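Local coordinates for protein enzyme subtilase SubTY from Bacillus sp. TY145 (Bacillus sp., PDB 5FFN) that probably hydrolyses peptide bonds in proteins as a serine endopeptidase of the bacterial subtilase family, and carries bound calcium and sodium ions, at residues Thr40-Leu45 against Gly242-Ile247; Ser144-Leu149 against Ile178-Gly183; Asn186-Ala191 against Asp225-Ala230. One frame throughout, in Å; residues are numbered along the deposited sequence.

Contact 1 of 3, residues Thr40-Leu45 against Gly242-Ile247; sequences TSHLDL and GGYNTI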
ATOM      1  N   THR A  40      12.381  10.808   7.978  1.00 22.07           N
ATOM      2  CA  THR A  40      12.255  12.023   7.190  1.00 23.14           C
ATOM      3  C   THR A  40      13.621  12.700   6.908  1.00 24.17           C
ATOM      4  O   THR A  40      13.688  13.575   6.052  1.00 24.54           O
ATOM      5  CB  THR A  40      11.276  13.056   7.846  1.00 23.69           C
ATOM      6  OG1 THR A  40      11.765  13.466   9.131  1.00 24.16           O
ATOM      7  CG2 THR A  40       9.825  12.477   8.016  1.00 22.89           C
ATOM      8  N   SER A  41      14.669  12.280   7.625  1.00 24.51           N
ATOM      9  CA  SER A  41      16.021  12.817   7.451  1.00 25.10           C
ATOM     10  C   SER A  41      16.864  11.963   6.513  1.00 25.03           C
ATOM     11  O   SER A  41      18.064  12.203   6.332  1.00 25.47           O
ATOM     12  CB  SER A  41      16.716  12.930   8.821  1.00 24.78           C
ATOM     13  OG  SER A  41      16.154  13.999   9.548  1.00 26.80           O
ATOM     14  N   HIS A  42      16.257  10.945   5.896  1.00 22.75           N
ATOM     15  CA  HIS A  42      16.926  10.235   4.830  1.00 21.08           C
ATOM     16  C   HIS A  42      17.284  11.303   3.771  1.00 20.37           C
ATOM     17  O   HIS A  42      16.516  12.253   3.542  1.00 19.69           O
ATOM     18  CB  HIS A  42      15.991   9.186   4.230  1.00 20.98           C
ATOM     19  CG  HIS A  42      16.660   8.186   3.358  1.00 18.59           C
ATOM     20  ND1 HIS A  42      17.205   8.509   2.134  1.00 17.14           N
ATOM     21  CD2 HIS A  42      16.839   6.859   3.511  1.00 16.31           C
ATOM     22  CE1 HIS A  42      17.708   7.427   1.589  1.00 15.12           C
ATOM     23  NE2 HIS A  42      17.469   6.401   2.389  1.00 17.41           N
ATOM     24  N   LEU A  43      18.446  11.139   3.146  1.00 20.68           N
ATOM     25  CA  LEU A  43      18.940  12.107   2.169  1.00 20.74           C
ATOM     26  C   LEU A  43      17.972  12.297   1.006  1.00 20.44           C
ATOM     27  O   LEU A  43      17.813  13.386   0.496  1.00 19.03           O
ATOM     28  CB  LEU A  43      20.286  11.668   1.642  1.00 21.51           C
ATOM     29  CG  LEU A  43      21.482  12.001   2.536  1.00 23.58           C
ATOM     30  CD1 LEU A  43      22.711  11.411   1.933  1.00 24.65           C
ATOM     31  CD2 LEU A  43      21.623  13.493   2.680  1.00 26.15           C
ATOM     32  N   ASP A  44      17.279  11.224   0.644  1.00 20.80           N
ATOM     33  CA  ASP A  44      16.314  11.281  -0.466  1.00 20.18           C
ATOM     34  C   ASP A  44      14.920  11.747  -0.062  1.00 20.19           C
ATOM     35  O   ASP A  44      14.075  11.941  -0.919  1.00 18.10           O
ATOM     36  CB  ASP A  44      16.290   9.932  -1.176  1.00 20.33           C
ATOM     37  CG  ASP A  44      17.645   9.527  -1.728  1.00 21.12           C
ATOM     38  OD1 ASP A  44      18.540  10.410  -1.900  1.00 21.90           O
ATOM     39  OD2 ASP A  44      17.830   8.335  -2.019  1.00 16.69           O
ATOM     40  N   LEU A  45      14.676  11.930   1.239  1.00 18.43           N
ATOM     41  CA  LEU A  45      13.436  12.497   1.720  1.00 19.49           C
ATOM     42  C   LEU A  45      13.565  13.878   2.363  1.00 19.78           C
ATOM     43  O   LEU A  45      12.566  14.517   2.678  1.00 20.79           O
ATOM     44  CB  LEU A  45      12.778  11.508   2.728  1.00 19.14           C
ATOM     45  CG  LEU A  45      12.512  10.091   2.226  1.00 18.93           C
ATOM     46  CD1 LEU A  45      11.848   9.277   3.337  1.00 18.57           C
ATOM     47  CD2 LEU A  45      11.620  10.090   0.966  1.00 19.12           C
ATOM     48  N   GLY A 242      18.892   4.642   6.597  1.00 25.30           N
ATOM     49  CA  GLY A 242      19.561   5.612   5.717  1.00 25.75           C
ATOM     50  C   GLY A 242      19.969   5.094   4.344  1.00 25.04           C
ATOM     51  O   GLY A 242      20.302   5.899   3.441  1.00 28.10           O
ATOM     52  N   GLY A 243      19.947   3.789   4.144  1.00 23.29           N
ATOM     53  CA  GLY A 243      20.278   3.266   2.826  1.00 22.88           C
ATOM     54  C   GLY A 243      18.996   2.927   2.073  1.00 21.07           C
ATOM     55  O   GLY A 243      18.043   3.720   2.083  1.00 20.45           O
ATOM     56  N   TYR A 244      19.005   1.753   1.457  1.00 21.01           N
ATOM     57  CA  TYR A 244      17.915   1.280   0.563  1.00 20.43           C
ATOM     58  C   TYR A 244      17.644  -0.155   0.833  1.00 20.22           C
ATOM     59  O   TYR A 244      18.484  -0.850   1.337  1.00 22.09           O
ATOM     60  CB  TYR A 244      18.288   1.485  -0.929  1.00 19.95           C
ATOM     61  CG  TYR A 244      18.715   2.877  -1.148  1.00 20.06           C
ATOM     62  CD1 TYR A 244      20.046   3.256  -0.948  1.00 20.00           C
ATOM     63  CD2 TYR A 244      17.798   3.868  -1.463  1.00 15.03           C
ATOM     64  CE1 TYR A 244      20.426   4.564  -1.082  1.00 19.99           C
ATOM     65  CE2 TYR A 244      18.165   5.167  -1.596  1.00 16.99           C
ATOM     66  CZ  TYR A 244      19.506   5.515  -1.394  1.00 19.47           C
ATOM     67  OH  TYR A 244      19.889   6.806  -1.504  1.00 21.73           O
ATOM     68  N   ASN A 245      16.457  -0.621   0.485  1.00 19.21           N
ATOM     69  CA  ASN A 245      16.087  -1.995   0.670  1.00 18.61           C
ATOM     70  C   ASN A 245      15.059  -2.384  -0.376  1.00 17.19           C
ATOM     71  O   ASN A 245      14.411  -1.494  -0.952  1.00 17.62           O
ATOM     72  CB  ASN A 245      15.568  -2.198   2.098  1.00 18.14           C
ATOM     73  CG  ASN A 245      15.412  -3.616   2.469  1.00 19.19           C
ATOM     74  OD1 ASN A 245      16.070  -4.515   1.923  1.00 21.16           O
ATOM     75  ND2 ASN A 245      14.516  -3.867   3.427  1.00 20.91           N
ATOM     76  N   THR A 246      14.997  -3.669  -0.650  1.00 17.26           N
ATOM     77  CA  THR A 246      14.121  -4.248  -1.647  1.00 17.27           C
ATOM     78  C   THR A 246      13.143  -5.168  -0.950  1.00 17.10           C
ATOM     79  O   THR A 246      13.504  -6.239  -0.428  1.00 16.30           O
ATOM     80  CB  THR A 246      14.903  -4.926  -2.812  1.00 17.50           C
ATOM     81  OG1 THR A 246      15.683  -3.928  -3.475  1.00 17.91           O
ATOM     82  CG2 THR A 246      13.974  -5.593  -3.802  1.00 19.93           C
ATOM     83  N   ILE A 247      11.871  -4.756  -0.963  1.00 16.85           N
ATOM     84  CA  ILE A 247      10.803  -5.575  -0.404  1.00 16.62           C
ATOM     85  C   ILE A 247       9.610  -5.690  -1.405  1.00 15.22           C
ATOM     86  O   ILE A 247       9.617  -5.050  -2.458  1.00 15.44           O
ATOM     87  CB  ILE A 247      10.378  -5.111   1.057  1.00 16.58           C
ATOM     88  CG1 ILE A 247       9.977  -3.651   1.101  1.00 16.15           C
ATOM     89  CG2 ILE A 247      11.540  -5.417   2.054  1.00 17.75           C
ATOM     90  CD1 ILE A 247       9.234  -3.212   2.371  1.00 15.05           C
TER
HETATM   91  O   HOH W   1      20.066   8.732   4.136  1.00 25.13           O

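Contact 2 of 3, residues Ser144-Leu149 against Ile178-Gly183; sequences SAKDSL and IGFPGG. With NA (sodium ion), chain E.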
ATOM      1  N   SER A 144      -7.799  -8.550   6.812  1.00 11.59           N
ATOM      2  CA  SER A 144      -8.594  -9.398   5.952  1.00 12.19           C
ATOM      3  C   SER A 144     -10.075  -9.053   6.028  1.00 12.92           C
ATOM      4  O   SER A 144     -10.757  -8.941   5.010  1.00 13.23           O
ATOM      5  CB  SER A 144      -8.372 -10.850   6.354  1.00 12.85           C
ATOM      6  OG  SER A 144      -9.100 -11.672   5.517  1.00 17.07           O
ATOM      7  N   ALA A 145     -10.547  -8.880   7.268  1.00 12.49           N
ATOM      8  CA  ALA A 145     -11.940  -8.542   7.533  1.00 11.45           C
ATOM      9  C   ALA A 145     -12.145  -7.019   7.394  1.00 11.82           C
ATOM     10  O   ALA A 145     -11.273  -6.230   7.696  1.00 11.72           O
ATOM     11  CB  ALA A 145     -12.294  -8.970   8.939  1.00 12.29           C
ATOM     12  N   LYS A 146     -13.343  -6.607   7.003  1.00 11.45           N
ATOM     13  CA  LYS A 146     -13.685  -5.191   7.056  1.00 11.29           C
ATOM     14  C   LYS A 146     -13.759  -4.733   8.526  1.00  9.87           C
ATOM     15  O   LYS A 146     -14.391  -5.392   9.379  1.00 10.98           O
ATOM     16  CB  LYS A 146     -15.009  -4.968   6.336  1.00 10.87           C
ATOM     17  CG  LYS A 146     -15.573  -3.591   6.420  1.00 12.97           C
ATOM     18  CD  LYS A 146     -16.839  -3.420   5.568  1.00 13.50           C
ATOM     19  CE  LYS A 146     -17.374  -2.041   5.657  1.00 17.00           C
ATOM     20  NZ  LYS A 146     -18.601  -1.907   4.824  1.00 17.05           N
ATOM     21  N   ASP A 147     -13.115  -3.609   8.790  1.00 10.65           N
ATOM     22  CA  ASP A 147     -13.124  -2.877  10.081  1.00 10.45           C
ATOM     23  C   ASP A 147     -13.981  -1.613   9.831  1.00 11.17           C
ATOM     24  O   ASP A 147     -13.585  -0.702   9.094  1.00  8.94           O
ATOM     25  CB  ASP A 147     -11.689  -2.520  10.497  1.00 10.90           C
ATOM     26  CG  ASP A 147     -11.605  -1.670  11.740  1.00 11.23           C
ATOM     27  OD1 ASP A 147     -12.437  -0.744  11.955  1.00 11.44           O
ATOM     28  OD2 ASP A 147     -10.681  -1.907  12.528  1.00 10.64           O
ATOM     29  N   SER A 148     -15.155  -1.571  10.455  1.00 10.34           N
ATOM     30  CA  SER A 148     -16.070  -0.436  10.236  1.00 11.25           C
ATOM     31  C   SER A 148     -15.625   0.907  10.834  1.00 11.36           C
ATOM     32  O   SER A 148     -16.124   1.975  10.395  1.00 10.28           O
ATOM     33  CB  SER A 148     -17.483  -0.792  10.662  1.00 11.80           C
ATOM     34  OG  SER A 148     -18.078  -1.731   9.773  1.00 11.89           O
ATOM     35  N   LEU A 149     -14.763   0.870  11.859  1.00  9.48           N
ATOM     36  CA  LEU A 149     -14.275   2.089  12.462  1.00 10.50           C
ATOM     37  C   LEU A 149     -13.373   2.773  11.415  1.00 10.12           C
ATOM     38  O   LEU A 149     -13.476   3.951  11.116  1.00 10.69           O
ATOM     39  CB  LEU A 149     -13.484   1.822  13.736  1.00 11.02           C
ATOM     40  CG  LEU A 149     -12.988   3.101  14.437  1.00 13.05           C
ATOM     41  CD1 LEU A 149     -14.198   4.012  14.826  1.00 14.68           C
ATOM     42  CD2 LEU A 149     -12.095   2.784  15.608  1.00 14.17           C
ATOM     43  N   ILE A 178      -9.551 -10.095  -1.198  1.00 12.32           N
ATOM     44  CA  ILE A 178      -9.298  -8.648  -0.993  1.00 10.94           C
ATOM     45  C   ILE A 178      -9.526  -8.293   0.482  1.00 10.75           C
ATOM     46  O   ILE A 178     -10.469  -8.795   1.110  1.00 11.10           O
ATOM     47  CB  ILE A 178     -10.180  -7.800  -1.970  1.00 11.43           C
ATOM     48  CG1 ILE A 178      -9.798  -6.309  -1.940  1.00 11.69           C
ATOM     49  CG2 ILE A 178     -11.648  -7.987  -1.666  1.00 10.40           C
ATOM     50  CD1 ILE A 178     -10.567  -5.456  -2.998  1.00 11.63           C
ATOM     51  N   GLY A 179      -8.662  -7.467   1.041  1.00  9.83           N
ATOM     52  CA  GLY A 179      -8.847  -6.932   2.401  1.00 10.62           C
ATOM     53  C   GLY A 179      -9.213  -5.446   2.424  1.00 10.21           C
ATOM     54  O   GLY A 179      -9.593  -4.841   1.407  1.00  8.92           O
ATOM     55  N   PHE A 180      -9.141  -4.903   3.614  1.00 10.71           N
ATOM     56  CA  PHE A 180      -9.670  -3.585   3.960  1.00 10.26           C
ATOM     57  C   PHE A 180      -8.601  -2.789   4.713  1.00 10.38           C
ATOM     58  O   PHE A 180      -7.881  -3.358   5.532  1.00 10.96           O
ATOM     59  CB  PHE A 180     -10.953  -3.750   4.808  1.00 11.37           C
ATOM     60  CG  PHE A 180     -12.045  -4.420   4.045  1.00 11.16           C
ATOM     61  CD1 PHE A 180     -12.086  -5.820   3.969  1.00 11.10           C
ATOM     62  CD2 PHE A 180     -12.966  -3.669   3.310  1.00 12.23           C
ATOM     63  CE1 PHE A 180     -13.065  -6.451   3.178  1.00 13.61           C
ATOM     64  CE2 PHE A 180     -13.946  -4.296   2.538  1.00 13.68           C
ATOM     65  CZ  PHE A 180     -13.984  -5.686   2.470  1.00 14.01           C
ATOM     66  N   PRO A 181      -8.553  -1.465   4.505  1.00  9.66           N
ATOM     67  CA  PRO A 181      -9.570  -0.668   3.783  1.00  9.61           C
ATOM     68  C   PRO A 181      -9.585  -0.668   2.265  1.00 10.45           C
ATOM     69  O   PRO A 181     -10.459  -0.028   1.692  1.00  9.27           O
ATOM     70  CB  PRO A 181      -9.276   0.774   4.293  1.00 10.14           C
ATOM     71  CG  PRO A 181      -7.871   0.755   4.517  1.00 11.42           C
ATOM     72  CD  PRO A 181      -7.535  -0.588   5.104  1.00  9.79           C
ATOM     73  N   GLY A 182      -8.624  -1.324   1.605  1.00 10.50           N
ATOM     74  CA  GLY A 182      -8.614  -1.383   0.143  1.00 11.11           C
ATOM     75  C   GLY A 182      -9.964  -1.692  -0.478  1.00 11.01           C
ATOM     76  O   GLY A 182     -10.386  -1.008  -1.413  1.00 10.78           O
ATOM     77  N   GLY A 183     -10.640  -2.722   0.062  1.00 10.16           N
ATOM     78  CA  GLY A 183     -11.920  -3.213  -0.430  1.00 11.06           C
ATOM     79  C   GLY A 183     -13.132  -2.318  -0.199  1.00 11.01           C
ATOM     80  O   GLY A 183     -14.247  -2.661  -0.629  1.00 10.40           O
TER
HETATM   81 NA    NA E 403     -11.959  -0.140  -2.871  1.00 10.15          NA
HETATM   82  O   HOH W   2     -10.410 -10.561   2.863  1.00 23.22           O
HETATM   83  O   HOH W   3     -13.277  -1.900  -3.563  1.00 10.14           O
HETATM   84  O   HOH W   4     -11.209  -0.241  -5.137  1.00  8.32           O

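Contact 3 of 3, residues Asn186-Ala191 against Asp225-Ala230; sequences NAVAVA and DIEVSA. With NA (sodium ion), chain E; CA (calcium ion), chain C.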
ATOM      1  N   ASN A 186     -14.971   3.558  -1.222  1.00 10.71           N
ATOM      2  CA  ASN A 186     -14.362   4.867  -1.313  1.00 11.91           C
ATOM      3  C   ASN A 186     -12.838   4.879  -1.154  1.00 11.68           C
ATOM      4  O   ASN A 186     -12.237   5.930  -0.971  1.00 11.69           O
ATOM      5  CB  ASN A 186     -15.045   5.830  -0.323  1.00 12.94           C
ATOM      6  CG  ASN A 186     -16.501   6.147  -0.721  1.00 15.16           C
ATOM      7  OD1 ASN A 186     -16.810   6.208  -1.882  1.00 18.51           O
ATOM      8  ND2 ASN A 186     -17.345   6.364   0.249  1.00 20.06           N
ATOM      9  N   ALA A 187     -12.219   3.688  -1.226  1.00 10.63           N
ATOM     10  CA  ALA A 187     -10.753   3.586  -1.266  1.00 10.99           C
ATOM     11  C   ALA A 187     -10.367   2.938  -2.594  1.00 10.68           C
ATOM     12  O   ALA A 187     -11.042   2.025  -3.046  1.00 10.76           O
ATOM     13  CB  ALA A 187     -10.239   2.791  -0.128  1.00 11.12           C
ATOM     14  N   VAL A 188      -9.272   3.404  -3.192  1.00  9.84           N
ATOM     15  CA  VAL A 188      -8.706   2.787  -4.397  1.00  9.52           C
ATOM     16  C   VAL A 188      -7.848   1.566  -3.983  1.00  9.65           C
ATOM     17  O   VAL A 188      -6.768   1.750  -3.436  1.00 10.06           O
ATOM     18  CB  VAL A 188      -7.827   3.795  -5.169  1.00  9.42           C
ATOM     19  CG1 VAL A 188      -7.209   3.131  -6.377  1.00  8.03           C
ATOM     20  CG2 VAL A 188      -8.651   5.028  -5.543  1.00  9.53           C
ATOM     21  N   ALA A 189      -8.343   0.357  -4.266  1.00  9.09           N
ATOM     22  CA  ALA A 189      -7.642  -0.922  -3.949  1.00  9.05           C
ATOM     23  C   ALA A 189      -6.578  -1.160  -4.992  1.00  8.74           C
ATOM     24  O   ALA A 189      -6.872  -1.235  -6.213  1.00  9.37           O
ATOM     25  CB  ALA A 189      -8.622  -2.111  -3.954  1.00 10.12           C
ATOM     26  N   VAL A 190      -5.353  -1.364  -4.544  1.00  9.19           N
ATOM     27  CA  VAL A 190      -4.247  -1.511  -5.459  1.00  8.98           C
ATOM     28  C   VAL A 190      -3.674  -2.949  -5.390  1.00  9.81           C
ATOM     29  O   VAL A 190      -3.208  -3.406  -4.321  1.00  9.67           O
ATOM     30  CB  VAL A 190      -3.142  -0.490  -5.201  1.00  8.79           C
ATOM     31  CG1 VAL A 190      -2.014  -0.644  -6.248  1.00 11.56           C
ATOM     32  CG2 VAL A 190      -3.663   0.931  -5.242  1.00  9.37           C
ATOM     33  N   ALA A 191      -3.756  -3.634  -6.530  1.00  9.72           N
ATOM     34  CA  ALA A 191      -3.156  -4.981  -6.715  1.00 10.45           C
ATOM     35  C   ALA A 191      -1.677  -4.840  -7.084  1.00 10.08           C
ATOM     36  O   ALA A 191      -1.268  -3.810  -7.601  1.00 10.53           O
ATOM     37  CB  ALA A 191      -3.892  -5.746  -7.847  1.00  8.75           C
ATOM     38  N   ASP A 225     -13.956  -4.831  -4.763  1.00 10.59           N
ATOM     39  CA  ASP A 225     -13.406  -4.782  -6.099  1.00 11.23           C
ATOM     40  C   ASP A 225     -11.989  -4.211  -6.081  1.00 10.96           C
ATOM     41  O   ASP A 225     -11.701  -3.195  -5.430  1.00 10.31           O
ATOM     42  CB  ASP A 225     -14.229  -3.898  -7.033  1.00 11.87           C
ATOM     43  CG  ASP A 225     -15.576  -4.495  -7.429  1.00 11.42           C
ATOM     44  OD1 ASP A 225     -15.875  -5.653  -7.135  1.00 11.81           O
ATOM     45  OD2 ASP A 225     -16.328  -3.724  -8.033  1.00 12.68           O
ATOM     46  N   ILE A 226     -11.106  -4.855  -6.837  1.00 10.13           N
ATOM     47  CA  ILE A 226      -9.786  -4.295  -7.126  1.00 10.32           C
ATOM     48  C   ILE A 226      -9.959  -3.136  -8.104  1.00  8.92           C
ATOM     49  O   ILE A 226     -10.765  -3.190  -9.013  1.00 10.73           O
ATOM     50  CB  ILE A 226      -8.802  -5.333  -7.813  1.00 10.41           C
ATOM     51  CG1 ILE A 226      -8.704  -6.586  -6.946  1.00  8.96           C
ATOM     52  CG2 ILE A 226      -7.466  -4.712  -8.169  1.00 11.50           C
ATOM     53  CD1 ILE A 226      -7.992  -6.328  -5.615  1.00 11.87           C
ATOM     54  N   GLU A 227      -9.225  -2.075  -7.905  1.00  9.66           N
ATOM     55  CA  GLU A 227      -9.365  -0.893  -8.803  1.00  9.53           C
ATOM     56  C   GLU A 227      -8.263  -0.790  -9.880  1.00  9.27           C
ATOM     57  O   GLU A 227      -8.547  -0.636 -11.068  1.00  9.45           O
ATOM     58  CB  GLU A 227      -9.466   0.367  -7.949  1.00  9.02           C
ATOM     59  CG  GLU A 227      -9.909   1.613  -8.693  1.00  9.07           C
ATOM     60  CD  GLU A 227     -10.711   2.572  -7.787  1.00 11.32           C
ATOM     61  OE1 GLU A 227     -11.242   2.132  -6.734  1.00  8.53           O
ATOM     62  OE2 GLU A 227     -10.824   3.756  -8.134  1.00 10.92           O
ATOM     63  N   VAL A 228      -7.011  -0.878  -9.459  1.00  8.93           N
ATOM     64  CA  VAL A 228      -5.882  -0.688 -10.345  1.00  8.72           C
ATOM     65  C   VAL A 228      -4.761  -1.603  -9.857  1.00  8.57           C
ATOM     66  O   VAL A 228      -4.803  -2.092  -8.724  1.00  9.22           O
ATOM     67  CB  VAL A 228      -5.393   0.775 -10.379  1.00  7.19           C
ATOM     68  CG1 VAL A 228      -6.471   1.683 -10.966  1.00  9.72           C
ATOM     69  CG2 VAL A 228      -4.885   1.197  -9.013  1.00  8.91           C
ATOM     70  N   SER A 229      -3.776  -1.772 -10.728  1.00 10.21           N
ATOM     71  CA  SER A 229      -2.603  -2.565 -10.460  1.00  9.75           C
ATOM     72  C   SER A 229      -1.353  -1.698 -10.641  1.00 10.63           C
ATOM     73  O   SER A 229      -1.347  -0.743 -11.448  1.00 10.90           O
ATOM     74  CB  SER A 229      -2.531  -3.714 -11.441  1.00 10.85           C
ATOM     75  OG  SER A 229      -3.645  -4.560 -11.295  1.00 11.63           O
ATOM     76  N   ALA A 230      -0.295  -2.014  -9.873  1.00 10.60           N
ATOM     77  CA  ALA A 230       0.990  -1.294  -9.993  1.00  9.99           C
ATOM     78  C   ALA A 230       2.145  -2.196  -9.512  1.00 10.67           C
ATOM     79  O   ALA A 230       1.905  -3.203  -8.850  1.00 10.70           O
ATOM     80  CB  ALA A 230       0.971   0.024  -9.239  1.00 11.38           C
TER
HETATM   81 NA    NA E 403     -11.959  -0.140  -2.871  1.00 10.15          NA
HETATM   82 CA    CA C 401     -17.447  -3.845 -10.084  1.00 13.81          CA
HETATM   83  O   HOH W   4     -11.209  -0.241  -5.137  1.00  8.32           O
HETATM   84  O   HOH W   3     -13.277  -1.900  -3.563  1.00 10.14           O
HETATM   85  O   HOH W   5     -15.330  -3.817 -11.017  1.00 11.14           O

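Contact 1 of 3, residues Thr40-Leu45 against Gly242-Ile247
His42 reaches across to the turn Gly242-Gly243 and to Tyr244, and its imidazole carries most of this loop-to-strand junction. The path of the ring begins at CB, from which CG runs anti to the backbone N (chi1 -166°), a setting that sends the imidazole out toward Gly242-Tyr244. Beyond CG, His42 ND1 turns back to its own loop and accepts the backbone N-H of Asp44, with ND1 and Asp44 N 3.1 Å apart and that donor in the ring plane. His42 CD2 passes 3.6 Å from Gly242 O. At the far end His42 NE2 donates to Gly243 O over 2.8 Å; an N-H...O angle of 172° makes this bond almost straight, and the acceptor again lies in the ring plane. Gly242 O is also near NE2, but the angle there is too poor for a second bond. Since ND1 accepts and NE2 donates, the ring is probably the neutral tautomer protonated on NE2, and two in-plane bonds resist its rotation. His42 CE1 lies 3.8 Å from Tyr244 OH.

The edge of the His42 imidazole faces the Tyr244 ring in an offset edge-to-face pair, with centroids 5.4 Å apart and planes at 73°. Tyr244 OH donates to Asp44 OD2 over 2.6 Å, on the syn side but out of the carboxylate plane. Val91 N gives OD2 a second bond. A water over one face of the imidazole accepts from Leu43 N (3.1 Å) and donates to Gly242 O (2.9 Å).

In the fold, the junction ties the loop between strands 29-35 and 49-54 to the start of strand 244-247, half of an antiparallel two-stranded sheet. Its partner, strand 235-238, packs here through Thr238, which touches both His42 and Asp44, and through Glu236, which touches Tyr244.

Contact 2 of 3, residues Ser144-Leu149 against Ile178-Gly183
Lys146 lies over the ring of Phe180, where the lead-in to helix 148-159 meets the loop between strands 163-167 and 188-194 of the subtilisin-like alpha/beta fold. That loop carries a cis peptide bond before Pro181, a feature also found in classical subtilisins.

The apolar part is a CH-pi contact. Lys146 CB stands 3.7 Å from the centroid of the Phe180 ring and only 6° off its normal, so the methylene sits squarely over the face. The lysine chain then runs extended past the ring, with Lys146 CG 4.1 Å from Phe180 CD2, which takes NZ away from Phe180 to a salt bridge with Glu223. A backbone atom also presses on the ring: Lys146 N is 3.4 Å from Phe180 CD1. Phe180 CG is anti to its own carbonyl carbon (chi1 -64°), which turns the ring under the lysine backbone and CB.

The polar part is indirect, with no direct hydrogen bond between the segments. Ser144 O meets the Phe180 ring at its edge, near the ring plane, 3.5 Å from Phe180 CD1. A water lies 2.7 Å from Ser144 O and close to Ile178 O as well, but it has more acceptors nearby than protons, so its role as a bridge is plausible rather than proven.

Two sets of bonds shape the segments themselves. Asp147 is the N-cap of helix 148-159, where OD1 takes a weak bond from Leu149 N and another from Ile150 N, while OD2 bonds Ser114 OG. In the partner loop Gly183 N donates to Gly179 O over 2.7 Å, closing a turn that presents a carbonyl to the sodium ion. The metal-ligand distance from Gly182 O to sodium is 2.3 Å.

Contact 3 of 3, residues Asn186-Ala191 against Asp225-Ala230
The parallel pairing of strands 188-194 and 228-231 in the main sheet begins here, just beyond a sodium and a calcium site, with Val190 opposite Val228 and Ala191 opposite Ser229. The short strand axes are 43° apart, a marked twist. Ala189 O accepts two backbone donors, Glu227 N at 3.0 Å, tilted from the carbonyl plane, and Val228 N at 3.3 Å, nearly in line with the C=O. The ladder continues through Ala191 N to Val228 O (2.9 Å) and Ala230 N to Ala191 O (3.1 Å). Val228 CG2 meets both Val188 CG1 and Val190 CG2 at 4.0 Å; Val190 and Val228 also touch Val257 of helix 250-267.

Glu227 crosses Val188 at about a right angle, its OE2 3.6 Å from Val188 CG2. OE2 also makes a salt bridge with Arg277 NE and a hydrogen bond with Gln281 NE2, while OE1 accepts a hydrogen bond from a sodium-bound water. With an alanine in place of Glu227, Arg277 is likely to lose its carboxylate mate and that water one of its acceptors.

The same water bonds Ala189 N and Asp225 O, and Ala187 O binds the sodium ion at 2.4 Å, while Asp225 OD2 ligates calcium. The sodium site and strand pairing are thus probably coupled through backbone and water.

How the contacts relate
Contact 3 is the buried one, a parallel backbone ladder in the main sheet with aliphatic side chains against helix 250-267. Contacts 1 and 2 tie loops to neighbouring elements nearer the surface and rely on side chains: histidine and tyrosine hydrogen bonds with an edge-to-face ring pair in the first, a methylene over an aromatic face in the second. Contacts 2 and 3 touch, Gly182 O lying 3.3 Å from Ala189 CB, and they share the sodium ion and two of its waters, each supplying a carbonyl ligand. Contact 1 lies on the opposite side of the chain's centre, its atoms about 10 Å from contact 3 at the nearest, and takes no part in the sodium site.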